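D-alanyl-D-alanine carboxypeptidase (Enterococcus faecalis V583, PDB 5ZHF) is a zinc-dependent carboxypeptidase that removes the C-terminal D-alanine from peptidoglycan pentapeptides and contributes to vancomycin resistance. Local coordinates at residues L80-P91 and H154-L164. Sequence-based numbering, arbitrary orientation.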
loop_
_atom_site.group_PDB
_atom_site.type_symbol
_atom_site.label_atom_id
_atom_site.label_comp_id
_atom_site.label_asym_id
_atom_site.label_seq_id
_atom_site.Cartn_x
_atom_site.Cartn_y
_atom_site.Cartn_z
ATOM N N LEU A 80 11.660 -6.070 8.008
ATOM C CA LEU A 80 11.060 -4.803 8.381
ATOM C C LEU A 80 10.388 -4.913 9.776
ATOM O O LEU A 80 10.610 -4.065 10.646
ATOM C CB LEU A 80 10.065 -4.344 7.337
ATOM C CG LEU A 80 9.426 -2.988 7.630
ATOM C CD1 LEU A 80 9.155 -2.197 6.375
ATOM C CD2 LEU A 80 8.143 -3.108 8.444
ATOM N N PHE A 81 9.583 -5.952 9.943
ATOM C CA PHE A 81 8.874 -6.153 11.215
ATOM C C PHE A 81 9.841 -6.417 12.367
ATOM O O PHE A 81 9.691 -5.835 13.466
ATOM C CB PHE A 81 7.803 -7.249 11.104
ATOM C CG PHE A 81 6.465 -6.737 10.642
ATOM C CD1 PHE A 81 6.351 -5.953 9.520
ATOM C CD2 PHE A 81 5.310 -7.045 11.339
ATOM C CE1 PHE A 81 5.129 -5.471 9.083
ATOM C CE2 PHE A 81 4.080 -6.580 10.902
ATOM C CZ PHE A 81 3.983 -5.777 9.798
ATOM N N ASP A 82 10.855 -7.240 12.104
ATOM C CA ASP A 82 11.900 -7.490 13.091
ATOM C C ASP A 82 12.588 -6.201 13.547
ATOM O O ASP A 82 12.819 -6.015 14.747
ATOM C CB ASP A 82 12.960 -8.447 12.536
ATOM C CG ASP A 82 12.484 -9.885 12.419
ATOM O OD1 ASP A 82 11.393 -10.243 12.894
ATOM O OD2 ASP A 82 13.255 -10.682 11.843
ATOM N N ALA A 83 12.901 -5.309 12.595
ATOM C CA ALA A 83 13.567 -4.036 12.888
ATOM C C ALA A 83 12.672 -3.086 13.666
ATOM O O ALA A 83 13.131 -2.416 14.603
ATOM C CB ALA A 83 14.021 -3.350 11.590
ATOM N N ALA A 84 11.395 -3.022 13.287
ATOM C CA ALA A 84 10.441 -2.182 14.022
ATOM C C ALA A 84 10.376 -2.641 15.493
ATOM O O ALA A 84 10.509 -1.825 16.416
ATOM C CB ALA A 84 9.074 -2.231 13.362
ATOM N N ARG A 85 10.238 -3.953 15.709
ATOM C CA ARG A 85 10.115 -4.490 17.059
ATOM C C ARG A 85 11.379 -4.291 17.862
ATOM O O ARG A 85 11.295 -4.010 19.038
ATOM C CB ARG A 85 9.709 -5.945 17.031
ATOM C CG ARG A 85 8.302 -6.144 16.511
ATOM C CD ARG A 85 8.013 -7.616 16.306
ATOM N NE ARG A 85 6.707 -7.858 15.700
ATOM C CZ ARG A 85 6.433 -8.842 14.840
ATOM N NH1 ARG A 85 7.367 -9.703 14.432
ATOM N NH2 ARG A 85 5.191 -8.974 14.381
ATOM N N ALA A 86 12.543 -4.405 17.222
ATOM C CA ALA A 86 13.818 -4.060 17.878
ATOM C C ALA A 86 13.875 -2.612 18.349
ATOM O O ALA A 86 14.612 -2.290 19.297
ATOM C CB ALA A 86 14.992 -4.353 16.957
ATOM N N ASP A 87 13.131 -1.732 17.694
ATOM C CA ASP A 87 12.977 -0.346 18.095
ATOM C C ASP A 87 11.781 -0.088 19.027
ATOM O O ASP A 87 11.434 1.052 19.270
ATOM C CB ASP A 87 12.860 0.568 16.869
ATOM C CG ASP A 87 14.174 0.791 16.163
ATOM O OD1 ASP A 87 15.237 0.726 16.809
ATOM O OD2 ASP A 87 14.128 1.079 14.943
ATOM N N GLY A 88 11.161 -1.147 19.523
ATOM C CA GLY A 88 9.965 -1.011 20.368
ATOM C C GLY A 88 8.707 -0.564 19.639
ATOM O O GLY A 88 7.769 -0.029 20.257
ATOM N N VAL A 89 8.653 -0.805 18.326
ATOM C CA VAL A 89 7.523 -0.406 17.502
ATOM C C VAL A 89 6.864 -1.698 17.015
ATOM O O VAL A 89 7.538 -2.571 16.481
ATOM C CB VAL A 89 8.002 0.474 16.322
ATOM C CG1 VAL A 89 6.869 0.702 15.343
ATOM C CG2 VAL A 89 8.533 1.799 16.844
ATOM N N TYR A 90 5.557 -1.864 17.254
ATOM C CA TYR A 90 4.890 -3.156 17.059
ATOM C C TYR A 90 3.787 -3.098 15.996
ATOM O O TYR A 90 2.646 -2.722 16.289
ATOM C CB TYR A 90 4.332 -3.644 18.416
ATOM C CG TYR A 90 5.466 -4.062 19.302
ATOM C CD1 TYR A 90 6.139 -3.119 20.074
ATOM C CD2 TYR A 90 5.918 -5.372 19.301
ATOM C CE1 TYR A 90 7.209 -3.488 20.864
ATOM C CE2 TYR A 90 6.998 -5.751 20.081
ATOM C CZ TYR A 90 7.638 -4.806 20.845
ATOM O OH TYR A 90 8.708 -5.198 21.631
ATOM N N PRO A 91 4.132 -3.404 14.729
ATOM C CA PRO A 91 3.136 -3.309 13.672
ATOM C C PRO A 91 2.379 -4.608 13.425
ATOM O O PRO A 91 2.775 -5.670 13.903
ATOM C CB PRO A 91 3.971 -2.933 12.420
ATOM C CG PRO A 91 5.362 -3.376 12.749
ATOM C CD PRO A 91 5.481 -3.664 14.204
ATOM N N HIS A 154 0.898 -2.040 22.325
ATOM C CA HIS A 154 2.288 -1.595 22.553
ATOM C C HIS A 154 2.625 -0.314 21.813
ATOM O O HIS A 154 3.455 0.456 22.289
ATOM C CB HIS A 154 3.306 -2.655 22.161
ATOM C CG HIS A 154 3.147 -3.938 22.894
ATOM N ND1 HIS A 154 2.576 -5.054 22.319
ATOM C CD2 HIS A 154 3.468 -4.284 24.164
ATOM C CE1 HIS A 154 2.555 -6.035 23.206
ATOM N NE2 HIS A 154 3.095 -5.594 24.331
ATOM N N SER A 155 1.994 -0.093 20.655
ATOM C CA SER A 155 2.241 1.082 19.836
ATOM C C SER A 155 0.929 1.699 19.363
ATOM O O SER A 155 -0.063 0.977 19.164
ATOM C CB SER A 155 3.096 0.677 18.618
ATOM O OG SER A 155 4.340 0.083 19.014
ATOM N N THR A 156 0.933 3.015 19.161
ATOM C CA THR A 156 -0.152 3.737 18.512
ATOM C C THR A 156 0.071 3.754 17.000
ATOM O O THR A 156 1.206 3.564 16.540
ATOM C CB THR A 156 -0.197 5.211 18.922
ATOM O OG1 THR A 156 1.045 5.848 18.576
ATOM C CG2 THR A 156 -0.455 5.356 20.425
ATOM N N GLY A 157 -0.998 4.037 16.257
ATOM C CA GLY A 157 -0.937 4.205 14.794
ATOM C C GLY A 157 0.148 5.173 14.371
ATOM O O GLY A 157 0.989 4.845 13.526
ATOM N N ASN A 158 0.163 6.350 14.995
ATOM C CA ASN A 158 1.113 7.401 14.623
ATOM C C ASN A 158 2.568 7.042 14.882
ATOM O O ASN A 158 3.444 7.446 14.120
ATOM C CB ASN A 158 0.740 8.727 15.289
ATOM C CG ASN A 158 -0.532 9.320 14.704
ATOM O OD1 ASN A 158 -0.753 9.277 13.488
ATOM N ND2 ASN A 158 -1.384 9.857 15.563
ATOM N N GLU A 159 2.830 6.250 15.918
ATOM C CA GLU A 159 4.178 5.736 16.182
ATOM C C GLU A 159 4.659 4.786 15.065
ATOM O O GLU A 159 5.796 4.873 14.598
ATOM C CB GLU A 159 4.232 5.007 17.531
ATOM C CG GLU A 159 4.198 5.983 18.700
ATOM C CD GLU A 159 3.939 5.358 20.062
ATOM O OE1 GLU A 159 3.425 4.237 20.179
ATOM O OE2 GLU A 159 4.253 6.049 21.050
ATOM N N VAL A 160 3.782 3.873 14.681
ATOM C CA VAL A 160 4.068 2.940 13.585
ATOM C C VAL A 160 4.206 3.687 12.254
ATOM O O VAL A 160 5.141 3.408 11.506
ATOM C CB VAL A 160 2.985 1.842 13.503
ATOM C CG1 VAL A 160 3.087 1.052 12.198
ATOM C CG2 VAL A 160 3.117 0.939 14.715
ATOM N N TYR A 161 3.302 4.630 11.972
ATOM C CA TYR A 161 3.352 5.368 10.708
ATOM C C TYR A 161 4.616 6.206 10.595
ATOM O O TYR A 161 5.255 6.248 9.533
ATOM C CB TYR A 161 2.113 6.243 10.494
ATOM C CG TYR A 161 0.790 5.518 10.521
ATOM C CD1 TYR A 161 0.667 4.181 10.103
ATOM C CD2 TYR A 161 -0.370 6.170 10.935
ATOM C CE1 TYR A 161 -0.551 3.534 10.100
ATOM C CE2 TYR A 161 -1.582 5.512 10.954
ATOM C CZ TYR A 161 -1.672 4.198 10.530
ATOM O OH TYR A 161 -2.885 3.549 10.552
ATOM N N ARG A 162 5.010 6.831 11.700
ATOM C CA ARG A 162 6.249 7.591 11.742
ATOM C C ARG A 162 7.471 6.700 11.530
ATOM O O ARG A 162 8.353 7.045 10.742
ATOM C CB ARG A 162 6.362 8.386 13.046
ATOM C CG ARG A 162 7.588 9.286 13.067
ATOM C CD ARG A 162 7.651 10.080 14.348
ATOM N NE ARG A 162 7.757 9.217 15.515
ATOM C CZ ARG A 162 7.856 9.659 16.765
ATOM N NH1 ARG A 162 7.877 10.968 17.020
ATOM N NH2 ARG A 162 7.944 8.785 17.766
ATOM N N TRP A 163 7.514 5.537 12.196
ATOM C CA TRP A 163 8.630 4.635 12.052
ATOM C C TRP A 163 8.725 4.150 10.606
ATOM O O TRP A 163 9.824 4.078 10.037
ATOM C CB TRP A 163 8.528 3.454 13.021
ATOM C CG TRP A 163 9.750 2.582 13.004
ATOM C CD1 TRP A 163 10.827 2.668 13.843
ATOM C CD2 TRP A 163 10.043 1.523 12.078
ATOM N NE1 TRP A 163 11.754 1.721 13.523
ATOM C CE2 TRP A 163 11.316 1.019 12.426
ATOM C CE3 TRP A 163 9.349 0.939 11.003
ATOM C CZ2 TRP A 163 11.910 -0.036 11.747
ATOM C CZ3 TRP A 163 9.959 -0.099 10.305
ATOM C CH2 TRP A 163 11.219 -0.579 10.687
ATOM N N LEU A 164 7.578 3.798 10.023
ATOM C CA LEU A 164 7.584 3.303 8.642
ATOM C C LEU A 164 8.107 4.391 7.683
ATOM O O LEU A 164 8.929 4.104 6.769
ATOM C CB LEU A 164 6.186 2.878 8.233
ATOM C CG LEU A 164 5.708 1.602 8.902
ATOM C CD1 LEU A 164 4.213 1.442 8.729
ATOM C CD2 LEU A 164 6.462 0.363 8.418
HETATM O O HOH W 1 5.828 2.118 19.896
#
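Trp163 donates its indole N-H to Asp87. Trp163 NE1 lies 2.8 Å from Asp87 OD2, and the bond is nearly straight at 174°. The acceptor lies almost in the indole plane and offers its anti lone pair, so the bond helps fix the rotation of the ring. With CG anti to the backbone N (chi1 -174°), the indole reaches across to helix 74-86. There Ala84 CB sits over the six-membered ring as a CH-pi contact, 3.7 Å from its centroid. Val89 CG2 touches Trp163 CD1 at 3.9 Å, and Leu80 CG meets the ring edge at CZ3.

A second polar group centres on Ser155 OG. Ser155 OG accepts from Tyr90 N at 2.9 Å and is hydrogen-bonded to a water at 2.7 Å. That water donates to Gly88 O and, over a longer 3.2 Å, to Glu159 OE1. OE1 also accepts from Thr156 N, while Thr156 OG1 accepts from Glu159 N; this capping box starts helix 157-167. Gly88, with positive phi, closes helix 74-86 in a Schellman motif. His154 CB packs on Tyr90 CD1 at 3.5 Å, while His154 ND1 is hydrogen-bonded to Asp151 OD2.

The contact thus joins the end of helix 74-86 and the turn into strand 91-95 to the start of helix 157-167. Beneath it, Pro91, Val160 and Leu164 all rest on Ile148 of strand 145-150, which pairs antiparallel with strand 91-95.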